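Local coordinates for Cag pathogenicity island protein (Cag10) (PDB 6IQT), which is the VirB8 homologue of the Helicobacter pylori Cag type IV secretion system and probably serves as an inner-membrane component whose soluble domain self-associates, at residues Q95-K100 and L104-F109; D32-K37 and F152-F157; V39-G44 and K54-Q59. All blocks are in the same frame, centred on the assembly; numbering follows the deposited sequence.

The three contacts trace how helices and sheet assemble in the NTF2-like domain of this VirB8 homologue. Contact 1 is the turn end of the hairpin formed by strands 84-98 and 105-117; contact 2 seats helix 30-43 against the start of strand 154-163; contact 3 packs the end of the same helix on helix 50-59. The centres of contacts 1 and 2 lie about 13 Å apart, and a salt bridge joins them, Arg96 NH2 to Asp32 OD1 at 2.9 Å. Contacts 2 and 3, whose centres are about 10 Å apart, share helix 30-43, while Lys155 NZ probably hydrogen-bonds to Gln59 O. Contacts 1 and 3 meet through Phe109 and Val39. Contact 1 also reaches the second subunit.

Contact 1. Residues Q95-K100 and L104-F109; sequences QREKVK and LTRLTF
Glu97 and Arg106 both send CG anti to their backbone N (chi1 -164° and -171°), and their side chains run alongside each other on one face of an antiparallel beta hairpin. Glu97 continues extended, whereas Arg106 bends at chi2 and chi3, which brings its guanidinium to the carboxylate. Arg106 NH1 donates to the anti lone pair of Glu97 OE2 at 2.8 Å; the acceptor lies at the guanidinium edge, close to its plane, while the carboxylate plane stands almost perpendicular. A weak hydrogen bond from NH2 reaches the same oxygen. NH2 also forms a salt bridge with Asp52 of the second subunit, so this arginine connects the hairpin to the dimer interface.

The backbone ladder pairs Gln95 with Thr108 and Glu97 with Arg106 as hydrogen-bonded pairs, alternating with non-hydrogen-bonded Arg96-Leu107 and Lys98-Thr105. Arg106 N to Glu97 O, 2.8 Å, is one rung, and Val99 N to Leu104 O, 3.0 Å, carries the bonding past the end of strand 95-98.

On the other face, Arg96 and Leu107 lie side by side: Leu107 CD2 packs 3.6 Å from Arg96 CB and sits over one face of the guanidinium, whose NH2 is salt-bridged to Asp32. Lys98 crosses Thr105 at about a right angle, its CD 3.6 Å from Thr105 OG1, and its NZ is hydrogen-bonded to Ser102 O. At the Gln95 end a water accepts from Gln95 NE2 at 3.1 Å and donates to Thr108 O at 3.2 Å.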
ATOM      1  N   GLN A  95      -5.479  -4.478  12.953  1.00 29.54           N
ATOM      2  CA  GLN A  95      -5.792  -3.242  13.657  1.00 25.70           C
ATOM      3  C   GLN A  95      -6.753  -2.397  12.833  1.00 28.00           C
ATOM      4  O   GLN A  95      -6.717  -2.408  11.600  1.00 22.02           O
ATOM      5  CB  GLN A  95      -4.512  -2.459  13.952  1.00 31.32           C
ATOM      6  CG  GLN A  95      -3.528  -3.287  14.750  1.00 33.68           C
ATOM      7  CD  GLN A  95      -2.424  -2.455  15.333  1.00 42.28           C
ATOM      8  OE1 GLN A  95      -2.536  -1.952  16.451  1.00 45.59           O
ATOM      9  NE2 GLN A  95      -1.346  -2.299  14.577  1.00 39.62           N
ATOM     10  N   ARG A  96      -7.627  -1.667  13.522  1.00 25.49           N
ATOM     11  CA  ARG A  96      -8.698  -0.971  12.830  1.00 30.51           C
ATOM     12  C   ARG A  96      -8.874   0.426  13.393  1.00 29.80           C
ATOM     13  O   ARG A  96      -8.663   0.672  14.584  1.00 29.90           O
ATOM     14  CB  ARG A  96     -10.032  -1.734  12.910  1.00 28.23           C
ATOM     15  CG  ARG A  96     -10.541  -2.030  14.316  1.00 33.63           C
ATOM     16  CD  ARG A  96     -11.459  -3.235  14.252  1.00 35.22           C
ATOM     17  NE  ARG A  96     -10.682  -4.467  14.274  1.00 38.01           N
ATOM     18  CZ  ARG A  96     -10.921  -5.528  13.514  1.00 32.04           C
ATOM     19  NH1 ARG A  96     -11.919  -5.523  12.643  1.00 31.12           N
ATOM     20  NH2 ARG A  96     -10.140  -6.592  13.614  1.00 33.48           N
ATOM     21  N   GLU A  97      -9.282   1.341  12.520  1.00 27.55           N
ATOM     22  CA  GLU A  97      -9.509   2.719  12.923  1.00 30.15           C
ATOM     23  C   GLU A  97     -10.477   3.352  11.939  1.00 32.87           C
ATOM     24  O   GLU A  97     -10.293   3.231  10.722  1.00 27.24           O
ATOM     25  CB  GLU A  97      -8.182   3.488  12.959  1.00 37.98           C
ATOM     26  CG  GLU A  97      -8.217   4.800  13.715  1.00 47.89           C
ATOM     27  CD  GLU A  97      -6.840   5.219  14.252  1.00 48.69           C
ATOM     28  OE1 GLU A  97      -6.767   5.642  15.428  1.00 48.61           O
ATOM     29  OE2 GLU A  97      -5.834   5.131  13.509  1.00 41.32           O
ATOM     30  N   LYS A  98     -11.502   4.018  12.461  1.00 27.52           N
ATOM     31  CA  LYS A  98     -12.388   4.809  11.619  1.00 33.81           C
ATOM     32  C   LYS A  98     -11.625   5.992  11.023  1.00 32.86           C
ATOM     33  O   LYS A  98     -10.865   6.673  11.726  1.00 34.49           O
ATOM     34  CB  LYS A  98     -13.586   5.293  12.435  1.00 39.73           C
ATOM     35  CG  LYS A  98     -14.678   5.914  11.603  1.00 45.61           C
ATOM     36  CD  LYS A  98     -15.416   4.865  10.807  1.00 52.50           C
ATOM     37  CE  LYS A  98     -16.199   5.490   9.665  1.00 55.18           C
ATOM     38  NZ  LYS A  98     -17.183   6.529  10.110  1.00 62.13           N
ATOM     39  N   VAL A  99     -11.783   6.211   9.719  1.00 30.60           N
ATOM     40  CA  VAL A  99     -11.187   7.377   9.066  1.00 33.33           C
ATOM     41  C   VAL A  99     -12.028   8.599   9.419  1.00 38.65           C
ATOM     42  O   VAL A  99     -13.251   8.598   9.232  1.00 37.08           O
ATOM     43  CB  VAL A  99     -11.095   7.170   7.543  1.00 29.77           C
ATOM     44  CG1 VAL A  99     -10.596   8.440   6.840  1.00 30.46           C
ATOM     45  CG2 VAL A  99     -10.160   6.007   7.212  1.00 33.22           C
ATOM     46  N   LYS A 100     -11.375   9.637   9.943  1.00 46.17           N
ATOM     47  CA  LYS A 100     -12.073  10.846  10.380  1.00 46.76           C
ATOM     48  C   LYS A 100     -12.839  11.508   9.237  1.00 47.68           C
ATOM     49  O   LYS A 100     -12.352  11.590   8.105  1.00 50.01           O
ATOM     50  CB  LYS A 100     -11.068  11.837  10.969  1.00 54.38           C
ATOM     51  CG  LYS A 100     -10.361  11.336  12.220  1.00 57.09           C
ATOM     52  CD  LYS A 100     -10.400  12.375  13.327  1.00 57.90           C
ATOM     53  CE  LYS A 100     -11.733  12.348  14.074  1.00 57.96           C
ATOM     54  NZ  LYS A 100     -12.044  11.003  14.623  1.00 55.80           N
ATOM     55  N   LEU A 104     -15.479   5.511   5.756  1.00 30.48           N
ATOM     56  CA  LEU A 104     -14.575   4.370   5.603  1.00 30.54           C
ATOM     57  C   LEU A 104     -13.880   4.006   6.916  1.00 29.35           C
ATOM     58  O   LEU A 104     -13.692   4.842   7.806  1.00 27.50           O
ATOM     59  CB  LEU A 104     -13.515   4.664   4.533  1.00 26.98           C
ATOM     60  CG  LEU A 104     -14.008   5.032   3.134  1.00 29.00           C
ATOM     61  CD1 LEU A 104     -12.833   5.499   2.292  1.00 29.99           C
ATOM     62  CD2 LEU A 104     -14.689   3.829   2.504  1.00 31.29           C
ATOM     63  N   THR A 105     -13.484   2.735   7.016  1.00 26.58           N
ATOM     64  CA  THR A 105     -12.676   2.221   8.112  1.00 25.18           C
ATOM     65  C   THR A 105     -11.371   1.684   7.531  1.00 23.81           C
ATOM     66  O   THR A 105     -11.373   1.037   6.479  1.00 24.27           O
ATOM     67  CB  THR A 105     -13.431   1.102   8.894  1.00 24.27           C
ATOM     68  OG1 THR A 105     -14.635   1.636   9.432  1.00 28.91           O
ATOM     69  CG2 THR A 105     -12.577   0.544  10.046  1.00 22.01           C
ATOM     70  N   ARG A 106     -10.262   1.974   8.212  1.00 22.20           N
ATOM     71  CA  ARG A 106      -8.927   1.534   7.810  1.00 23.72           C
ATOM     72  C   ARG A 106      -8.520   0.295   8.606  1.00 20.79           C
ATOM     73  O   ARG A 106      -8.572   0.303   9.834  1.00 22.48           O
ATOM     74  CB  ARG A 106      -7.905   2.655   8.046  1.00 27.48           C
ATOM     75  CG  ARG A 106      -6.514   2.373   7.462  1.00 27.26           C
ATOM     76  CD  ARG A 106      -5.410   2.876   8.385  1.00 29.07           C
ATOM     77  NE  ARG A 106      -5.572   4.275   8.762  1.00 32.45           N
ATOM     78  CZ  ARG A 106      -5.526   4.713  10.018  1.00 31.49           C
ATOM     79  NH1 ARG A 106      -5.345   3.855  11.016  1.00 30.73           N
ATOM     80  NH2 ARG A 106      -5.664   6.001  10.285  1.00 35.15           N
ATOM     81  N   LEU A 107      -8.116  -0.761   7.905  1.00 19.42           N
ATOM     82  CA  LEU A 107      -7.558  -1.958   8.515  1.00 18.97           C
ATOM     83  C   LEU A 107      -6.071  -2.047   8.179  1.00 27.30           C
ATOM     84  O   LEU A 107      -5.667  -1.760   7.050  1.00 23.11           O
ATOM     85  CB  LEU A 107      -8.292  -3.208   8.007  1.00 17.82           C
ATOM     86  CG  LEU A 107      -9.814  -3.304   8.178  1.00 21.22           C
ATOM     87  CD1 LEU A 107     -10.346  -4.590   7.533  1.00 22.33           C
ATOM     88  CD2 LEU A 107     -10.202  -3.265   9.662  1.00 22.67           C
ATOM     89  N   THR A 108      -5.240  -2.426   9.151  1.00 26.56           N
ATOM     90  CA  THR A 108      -3.810  -2.576   8.880  1.00 27.28           C
ATOM     91  C   THR A 108      -3.328  -3.916   9.431  1.00 24.05           C
ATOM     92  O   THR A 108      -3.699  -4.315  10.540  1.00 21.71           O
ATOM     93  CB  THR A 108      -2.980  -1.397   9.475  1.00 31.19           C
ATOM     94  OG1 THR A 108      -3.365  -1.168  10.831  1.00 38.34           O
ATOM     95  CG2 THR A 108      -3.224  -0.108   8.703  1.00 27.27           C
ATOM     96  N   PHE A 109      -2.529  -4.629   8.641  1.00 20.27           N
ATOM     97  CA  PHE A 109      -2.098  -5.964   9.041  1.00 20.14           C
ATOM     98  C   PHE A 109      -0.956  -6.386   8.131  1.00 26.80           C
ATOM     99  O   PHE A 109      -0.633  -5.711   7.147  1.00 24.45           O
ATOM    100  CB  PHE A 109      -3.247  -6.986   8.967  1.00 23.63           C
ATOM    101  CG  PHE A 109      -3.997  -6.955   7.662  1.00 23.33           C
ATOM    102  CD1 PHE A 109      -3.593  -7.748   6.599  1.00 21.44           C
ATOM    103  CD2 PHE A 109      -5.110  -6.123   7.497  1.00 25.30           C
ATOM    104  CE1 PHE A 109      -4.284  -7.710   5.377  1.00 25.99           C
ATOM    105  CE2 PHE A 109      -5.800  -6.085   6.292  1.00 22.56           C
ATOM    106  CZ  PHE A 109      -5.387  -6.880   5.232  1.00 30.24           C
TER
HETATM  107  O   HOH W   1      -1.220  -4.656  12.494  1.00 42.86           O

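Contact 2. Residues D32-K37 and F152-F157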
ATOM      1  N   ASP A  32     -13.303  -9.399   9.648  1.00 20.55           N
ATOM      2  CA  ASP A  32     -12.053 -10.147   9.579  1.00 25.13           C
ATOM      3  C   ASP A  32     -12.157 -11.314   8.601  1.00 26.94           C
ATOM      4  O   ASP A  32     -11.204 -11.584   7.862  1.00 23.07           O
ATOM      5  CB  ASP A  32     -11.651 -10.634  10.978  1.00 25.44           C
ATOM      6  CG  ASP A  32     -11.230  -9.472  11.914  1.00 33.06           C
ATOM      7  OD1 ASP A  32     -11.213  -8.300  11.493  1.00 31.27           O
ATOM      8  OD2 ASP A  32     -10.897  -9.734  13.083  1.00 43.10           O
ATOM      9  N   SER A  33     -13.303 -12.014   8.579  1.00 23.60           N
ATOM     10  CA  SER A  33     -13.509 -13.101   7.616  1.00 25.67           C
ATOM     11  C   SER A  33     -13.519 -12.584   6.181  1.00 22.11           C
ATOM     12  O   SER A  33     -12.944 -13.209   5.277  1.00 20.94           O
ATOM     13  CB  SER A  33     -14.828 -13.832   7.906  1.00 25.94           C
ATOM     14  OG  SER A  33     -14.803 -14.423   9.192  1.00 41.06           O
ATOM     15  N   ALA A  34     -14.232 -11.481   5.939  1.00 20.41           N
ATOM     16  CA  ALA A  34     -14.268 -10.908   4.596  1.00 23.14           C
ATOM     17  C   ALA A  34     -12.879 -10.466   4.154  1.00 26.56           C
ATOM     18  O   ALA A  34     -12.473 -10.691   3.001  1.00 21.74           O
ATOM     19  CB  ALA A  34     -15.252  -9.725   4.562  1.00 19.41           C
ATOM     20  N   THR A  35     -12.128  -9.854   5.068  1.00 24.08           N
ATOM     21  CA  THR A  35     -10.797  -9.367   4.734  1.00 22.96           C
ATOM     22  C   THR A  35      -9.864 -10.524   4.394  1.00 19.90           C
ATOM     23  O   THR A  35      -9.079 -10.432   3.448  1.00 22.67           O
ATOM     24  CB  THR A  35     -10.234  -8.531   5.890  1.00 21.22           C
ATOM     25  OG1 THR A  35     -11.109  -7.421   6.127  1.00 23.24           O
ATOM     26  CG2 THR A  35      -8.861  -7.973   5.533  1.00 25.11           C
ATOM     27  N   SER A  36      -9.961 -11.625   5.136  1.00 20.03           N
ATOM     28  CA  SER A  36      -9.127 -12.784   4.855  1.00 26.53           C
ATOM     29  C   SER A  36      -9.455 -13.381   3.488  1.00 25.37           C
ATOM     30  O   SER A  36      -8.549 -13.758   2.729  1.00 22.73           O
ATOM     31  CB  SER A  36      -9.305 -13.817   5.968  1.00 27.57           C
ATOM     32  OG  SER A  36      -8.584 -14.986   5.664  1.00 40.61           O
ATOM     33  N   LYS A  37     -10.745 -13.468   3.159  1.00 21.22           N
ATOM     34  CA  LYS A  37     -11.141 -13.971   1.846  1.00 23.15           C
ATOM     35  C   LYS A  37     -10.646 -13.048   0.735  1.00 23.80           C
ATOM     36  O   LYS A  37     -10.142 -13.511  -0.297  1.00 22.39           O
ATOM     37  CB  LYS A  37     -12.661 -14.123   1.793  1.00 20.94           C
ATOM     38  CG  LYS A  37     -13.187 -14.915   0.563  1.00 27.86           C
ATOM     39  CD  LYS A  37     -12.310 -16.136   0.293  1.00 39.87           C
ATOM     40  CE  LYS A  37     -13.007 -17.155  -0.614  1.00 50.36           C
ATOM     41  NZ  LYS A  37     -12.175 -18.375  -0.822  1.00 48.35           N
ATOM     42  N   PHE A 152     -23.012 -10.092   2.774  1.00 25.78           N
ATOM     43  CA  PHE A 152     -23.273  -8.945   3.628  1.00 24.76           C
ATOM     44  C   PHE A 152     -22.717  -7.649   3.044  1.00 28.48           C
ATOM     45  O   PHE A 152     -22.738  -6.617   3.716  1.00 33.12           O
ATOM     46  CB  PHE A 152     -22.722  -9.213   5.038  1.00 26.60           C
ATOM     47  CG  PHE A 152     -23.373 -10.401   5.724  1.00 32.62           C
ATOM     48  CD1 PHE A 152     -24.725 -10.661   5.554  1.00 24.96           C
ATOM     49  CD2 PHE A 152     -22.629 -11.273   6.500  1.00 37.42           C
ATOM     50  CE1 PHE A 152     -25.336 -11.759   6.170  1.00 28.52           C
ATOM     51  CE2 PHE A 152     -23.232 -12.374   7.107  1.00 33.11           C
ATOM     52  CZ  PHE A 152     -24.587 -12.616   6.935  1.00 32.92           C
ATOM     53  N   GLY A 153     -22.246  -7.682   1.802  1.00 26.56           N
ATOM     54  CA  GLY A 153     -21.820  -6.471   1.120  1.00 29.08           C
ATOM     55  C   GLY A 153     -20.594  -5.767   1.679  1.00 29.44           C
ATOM     56  O   GLY A 153     -20.561  -4.535   1.704  1.00 29.57           O
ATOM     57  N   PHE A 154     -19.584  -6.511   2.130  1.00 25.13           N
ATOM     58  CA  PHE A 154     -18.296  -5.905   2.471  1.00 28.07           C
ATOM     59  C   PHE A 154     -17.621  -5.401   1.198  1.00 27.30           C
ATOM     60  O   PHE A 154     -17.408  -6.184   0.265  1.00 24.49           O
ATOM     61  CB  PHE A 154     -17.421  -6.944   3.167  1.00 26.30           C
ATOM     62  CG  PHE A 154     -16.049  -6.466   3.544  1.00 25.06           C
ATOM     63  CD1 PHE A 154     -15.823  -5.880   4.779  1.00 26.63           C
ATOM     64  CD2 PHE A 154     -14.967  -6.684   2.706  1.00 23.99           C
ATOM     65  CE1 PHE A 154     -14.553  -5.476   5.154  1.00 24.76           C
ATOM     66  CE2 PHE A 154     -13.684  -6.278   3.081  1.00 24.90           C
ATOM     67  CZ  PHE A 154     -13.484  -5.667   4.301  1.00 24.94           C
ATOM     68  N   LYS A 155     -17.286  -4.103   1.145  1.00 26.14           N
ATOM     69  CA  LYS A 155     -16.695  -3.521  -0.061  1.00 26.35           C
ATOM     70  C   LYS A 155     -15.390  -2.792   0.237  1.00 24.27           C
ATOM     71  O   LYS A 155     -15.357  -1.897   1.082  1.00 24.32           O
ATOM     72  CB  LYS A 155     -17.662  -2.551  -0.734  1.00 22.57           C
ATOM     73  CG  LYS A 155     -18.988  -3.188  -1.143  1.00 23.55           C
ATOM     74  CD  LYS A 155     -18.794  -4.207  -2.244  1.00 26.03           C
ATOM     75  CE  LYS A 155     -20.173  -4.762  -2.662  1.00 36.76           C
ATOM     76  NZ  LYS A 155     -20.103  -5.801  -3.738  1.00 42.52           N
ATOM     77  N   VAL A 156     -14.332  -3.141  -0.506  1.00 22.80           N
ATOM     78  CA  VAL A 156     -13.031  -2.482  -0.397  1.00 22.40           C
ATOM     79  C   VAL A 156     -13.013  -1.261  -1.308  1.00 23.82           C
ATOM     80  O   VAL A 156     -13.390  -1.344  -2.482  1.00 22.92           O
ATOM     81  CB  VAL A 156     -11.892  -3.451  -0.763  1.00 23.69           C
ATOM     82  CG1 VAL A 156     -10.535  -2.740  -0.746  1.00 18.83           C
ATOM     83  CG2 VAL A 156     -11.897  -4.653   0.202  1.00 29.99           C
ATOM     84  N   PHE A 157     -12.552  -0.126  -0.776  1.00 20.72           N
ATOM     85  CA  PHE A 157     -12.484   1.108  -1.552  1.00 23.81           C
ATOM     86  C   PHE A 157     -11.074   1.504  -1.926  1.00 28.60           C
ATOM     87  O   PHE A 157     -10.899   2.280  -2.871  1.00 26.51           O
ATOM     88  CB  PHE A 157     -13.116   2.269  -0.774  1.00 25.00           C
ATOM     89  CG  PHE A 157     -14.608   2.249  -0.780  1.00 28.73           C
ATOM     90  CD1 PHE A 157     -15.306   1.269  -0.074  1.00 27.87           C
ATOM     91  CD2 PHE A 157     -15.326   3.208  -1.485  1.00 29.63           C
ATOM     92  CE1 PHE A 157     -16.707   1.243  -0.080  1.00 25.17           C
ATOM     93  CE2 PHE A 157     -16.726   3.192  -1.488  1.00 31.48           C
ATOM     94  CZ  PHE A 157     -17.415   2.208  -0.783  1.00 29.24           C
TER
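The principal interaction between Ala34 and Phe154 is CH-pi: the methyl CB lies over one face of the ring, 3.7 Å from the centroid and 22° off the ring normal. It is displaced toward the rim on the CG side, with CG the nearest ring atom at 3.5 Å. Phe154 holds CG anti to its backbone N (chi1 179°), carrying the ring from the start of strand 154-157 to helix 32-37. This is a helix-on-sheet contact of the NTF2-like fold, in which helix 30-43 lies against the antiparallel sheet.

A second, polar-to-aromatic approach comes from Thr35, whose OG1 is 3.5 Å from Phe154 CZ and meets the ring obliquely. The hydroxyl is hydrogen-bonded to Val31 O one turn earlier in its own helix, and the ring contact is therefore van der Waals packing beside an oxygen that already has a partner.

Further apolar packing extends the contact into the sheet. Phe154 stacks on Tyr135 and touches Ile133 of strand 125-137, while Thr35 reaches Ile133, Leu107 and Phe109, linking the contact to two neighbouring strands, 105-117 and 125-137.

All three residues that meet here are buried. With a methyl on the ring face and the threonine hydroxyl bonded within its helix, the attachment of helix 32-37 to strand 154-157 rests on dispersion and shape rather than on polar bonds across it.

Contact 3. Residues V39-G44 and K54-Q59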
ATOM      1  N   VAL A  39      -8.025 -10.985   0.833  1.00 19.76           N
ATOM      2  CA  VAL A  39      -6.570 -11.123   0.715  1.00 22.45           C
ATOM      3  C   VAL A  39      -6.219 -12.376  -0.071  1.00 26.78           C
ATOM      4  O   VAL A  39      -5.338 -12.359  -0.944  1.00 26.63           O
ATOM      5  CB  VAL A  39      -5.919 -11.146   2.113  1.00 25.06           C
ATOM      6  CG1 VAL A  39      -4.524 -11.758   2.050  1.00 26.70           C
ATOM      7  CG2 VAL A  39      -5.881  -9.720   2.714  1.00 20.69           C
ATOM      8  N   SER A  40      -6.876 -13.491   0.263  1.00 22.62           N
ATOM      9  CA  SER A  40      -6.666 -14.741  -0.461  1.00 24.86           C
ATOM     10  C   SER A  40      -6.976 -14.590  -1.953  1.00 28.81           C
ATOM     11  O   SER A  40      -6.202 -15.044  -2.803  1.00 27.17           O
ATOM     12  CB  SER A  40      -7.534 -15.833   0.167  1.00 27.35           C
ATOM     13  OG  SER A  40      -7.334 -17.056  -0.504  1.00 44.12           O
ATOM     14  N   LEU A  41      -8.092 -13.930  -2.294  1.00 23.26           N
ATOM     15  CA  LEU A  41      -8.465 -13.770  -3.696  1.00 26.60           C
ATOM     16  C   LEU A  41      -7.504 -12.840  -4.436  1.00 33.44           C
ATOM     17  O   LEU A  41      -7.154 -13.095  -5.594  1.00 29.86           O
ATOM     18  CB  LEU A  41      -9.897 -13.235  -3.801  1.00 24.58           C
ATOM     19  CG  LEU A  41     -11.037 -14.169  -3.371  1.00 23.82           C
ATOM     20  CD1 LEU A  41     -12.283 -13.318  -3.206  1.00 24.52           C
ATOM     21  CD2 LEU A  41     -11.256 -15.271  -4.403  1.00 27.20           C
ATOM     22  N   LEU A  42      -7.082 -11.750  -3.791  1.00 27.02           N
ATOM     23  CA  LEU A  42      -6.291 -10.723  -4.455  1.00 30.42           C
ATOM     24  C   LEU A  42      -4.818 -11.112  -4.584  1.00 31.74           C
ATOM     25  O   LEU A  42      -4.216 -10.931  -5.652  1.00 27.80           O
ATOM     26  CB  LEU A  42      -6.420  -9.401  -3.698  1.00 28.06           C
ATOM     27  CG  LEU A  42      -5.657  -8.226  -4.297  1.00 27.22           C
ATOM     28  CD1 LEU A  42      -6.148  -7.888  -5.713  1.00 29.74           C
ATOM     29  CD2 LEU A  42      -5.754  -7.023  -3.397  1.00 25.30           C
ATOM     30  N   PHE A  43      -4.216 -11.627  -3.506  1.00 25.89           N
ATOM     31  CA  PHE A  43      -2.789 -11.916  -3.492  1.00 24.08           C
ATOM     32  C   PHE A  43      -2.463 -13.368  -3.823  1.00 30.90           C
ATOM     33  O   PHE A  43      -1.311 -13.672  -4.153  1.00 34.14           O
ATOM     34  CB  PHE A  43      -2.184 -11.564  -2.123  1.00 25.60           C
ATOM     35  CG  PHE A  43      -2.183 -10.095  -1.824  1.00 25.18           C
ATOM     36  CD1 PHE A  43      -1.231  -9.262  -2.383  1.00 30.48           C
ATOM     37  CD2 PHE A  43      -3.149  -9.543  -1.001  1.00 23.51           C
ATOM     38  CE1 PHE A  43      -1.237  -7.905  -2.119  1.00 33.46           C
ATOM     39  CE2 PHE A  43      -3.155  -8.179  -0.728  1.00 28.40           C
ATOM     40  CZ  PHE A  43      -2.204  -7.364  -1.290  1.00 28.15           C
ATOM     41  N   GLY A  44      -3.443 -14.267  -3.741  1.00 26.72           N
ATOM     42  CA  GLY A  44      -3.223 -15.659  -4.063  1.00 31.91           C
ATOM     43  C   GLY A  44      -3.419 -15.922  -5.541  1.00 26.70           C
ATOM     44  O   GLY A  44      -3.846 -15.038  -6.282  1.00 28.20           O
ATOM     45  N   LYS A  54     -11.465 -14.107 -10.456  1.00 25.30           N
ATOM     46  CA  LYS A  54     -11.725 -12.709 -10.798  1.00 22.65           C
ATOM     47  C   LYS A  54     -13.160 -12.299 -10.466  1.00 23.51           C
ATOM     48  O   LYS A  54     -13.392 -11.194  -9.962  1.00 25.89           O
ATOM     49  CB  LYS A  54     -11.412 -12.455 -12.285  1.00 30.07           C
ATOM     50  CG  LYS A  54     -11.791 -11.052 -12.781  1.00 36.40           C
ATOM     51  CD  LYS A  54     -13.166 -11.050 -13.483  1.00 45.52           C
ATOM     52  CE  LYS A  54     -13.526  -9.673 -14.049  1.00 53.22           C
ATOM     53  NZ  LYS A  54     -14.889  -9.574 -14.639  1.00 56.95           N
ATOM     54  N   ASP A  55     -14.137 -13.161 -10.756  1.00 25.79           N
ATOM     55  CA  ASP A  55     -15.532 -12.835 -10.454  1.00 29.99           C
ATOM     56  C   ASP A  55     -15.759 -12.650  -8.954  1.00 28.81           C
ATOM     57  O   ASP A  55     -16.483 -11.735  -8.533  1.00 28.71           O
ATOM     58  CB  ASP A  55     -16.457 -13.939 -10.978  1.00 33.18           C
ATOM     59  CG  ASP A  55     -16.714 -13.839 -12.476  1.00 56.09           C
ATOM     60  OD1 ASP A  55     -16.565 -12.733 -13.046  1.00 70.73           O
ATOM     61  OD2 ASP A  55     -17.074 -14.876 -13.079  1.00 56.97           O
ATOM     62  N   GLN A  56     -15.183 -13.527  -8.133  1.00 28.79           N
ATOM     63  CA  GLN A  56     -15.347 -13.388  -6.685  1.00 24.98           C
ATOM     64  C   GLN A  56     -14.661 -12.126  -6.175  1.00 24.85           C
ATOM     65  O   GLN A  56     -15.248 -11.357  -5.407  1.00 22.33           O
ATOM     66  CB  GLN A  56     -14.813 -14.630  -5.982  1.00 23.10           C
ATOM     67  CG  GLN A  56     -15.759 -15.840  -6.108  1.00 30.81           C
ATOM     68  CD  GLN A  56     -15.422 -16.938  -5.105  1.00 33.18           C
ATOM     69  OE1 GLN A  56     -14.846 -16.667  -4.051  1.00 34.00           O
ATOM     70  NE2 GLN A  56     -15.764 -18.177  -5.438  1.00 38.87           N
ATOM     71  N   LEU A  57     -13.427 -11.878  -6.625  1.00 21.92           N
ATOM     72  CA  LEU A  57     -12.699 -10.677  -6.218  1.00 24.18           C
ATOM     73  C   LEU A  57     -13.496  -9.400  -6.501  1.00 29.12           C
ATOM     74  O   LEU A  57     -13.612  -8.518  -5.638  1.00 25.63           O
ATOM     75  CB  LEU A  57     -11.349 -10.642  -6.940  1.00 24.98           C
ATOM     76  CG  LEU A  57     -10.495  -9.392  -6.741  1.00 31.50           C
ATOM     77  CD1 LEU A  57     -10.232  -9.171  -5.265  1.00 29.82           C
ATOM     78  CD2 LEU A  57      -9.172  -9.525  -7.500  1.00 29.52           C
HETATM   79  N   MSE A  58     -14.044  -9.285  -7.708  1.00 28.14           N
HETATM   80  CA  MSE A  58     -14.876  -8.164  -8.129  1.00 26.81           C
HETATM   81  C   MSE A  58     -16.018  -7.877  -7.126  1.00 28.70           C
HETATM   82  O   MSE A  58     -16.359  -6.723  -6.841  1.00 26.72           O
HETATM   83  CB  MSE A  58     -15.455  -8.480  -9.508  1.00 34.99           C
HETATM   84  CG  MSE A  58     -14.440  -8.413 -10.624  1.00 38.61           C
HETATM   85 SE   MSE A  58     -13.497  -6.695 -10.577  0.36 33.08          SE
HETATM   86  CE  MSE A  58     -11.755  -7.321  -9.997  1.00 32.58           C
ATOM     87  N   GLN A  59     -16.584  -8.955  -6.571  1.00 25.57           N
ATOM     88  CA  GLN A  59     -17.693  -8.858  -5.615  1.00 27.17           C
ATOM     89  C   GLN A  59     -17.288  -8.216  -4.289  1.00 25.43           C
ATOM     90  O   GLN A  59     -18.155  -7.704  -3.567  1.00 27.30           O
ATOM     91  CB  GLN A  59     -18.249 -10.254  -5.331  1.00 29.91           C
ATOM     92  CG  GLN A  59     -19.114 -10.790  -6.422  1.00 42.28           C
ATOM     93  CD  GLN A  59     -20.544 -10.403  -6.202  1.00 60.86           C
ATOM     94  OE1 GLN A  59     -21.304 -11.134  -5.561  1.00 64.85           O
ATOM     95  NE2 GLN A  59     -20.921  -9.228  -6.695  1.00 66.53           N
TER
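Gln56 and Leu57 are the residues of helix 54-59 that meet helix 39-43, the last turn of helix 30-43. The short axes approach to 9.4 Å, with an angle of 125° between their N-to-C directions, and the backbones come nearest where Leu41 CA and Leu57 CA are 5.8 Å apart. The two helices belong to the helical layer of this NTF2-like domain.

Gln56 comes first. Its side chain is crossed at about a right angle by that of Leu41, whose two methyls both come to Gln56 CB from one side, CD2 at 3.9 Å and CD1 at 4.0 Å. Leu41 CD2 is also 3.9 Å from Gln56 OE1, a van der Waals contact of a methyl with the amide oxygen. Leu41 places its CG anti to the carbonyl carbon (chi1 -69°), and from there CD1 reaches the backbone of the second helix, 3.9 Å from Leu57 N, while CD2 stays against the Gln56 side chain.

Leu57 follows and meets two leucines. Leu57 CB lies 4.3 Å from Leu41 CB, and beyond it the side chain forks against Leu42. Leu57 CD2 meets Leu42 CD1 at 3.9 Å, whereas Leu57 CD1 lies against Leu42 CB. Both Leu42 and Leu57 carry CG anti to the backbone N, and their chains pass at a slant. Leu42 also touches Met72 of helix 66-80 and Ile159 of strand 154-163, joining this helix pair to a third helix and to the sheet.

The three leucines are buried, while Gln56 is partly exposed. Their meeting is almost wholly aliphatic, so between segments 39-44 and 54-59 the association depends on hydrophobic burial and van der Waals fit, with a weak hydrogen bond from Arg53 NH1 to Leu41 O beside it.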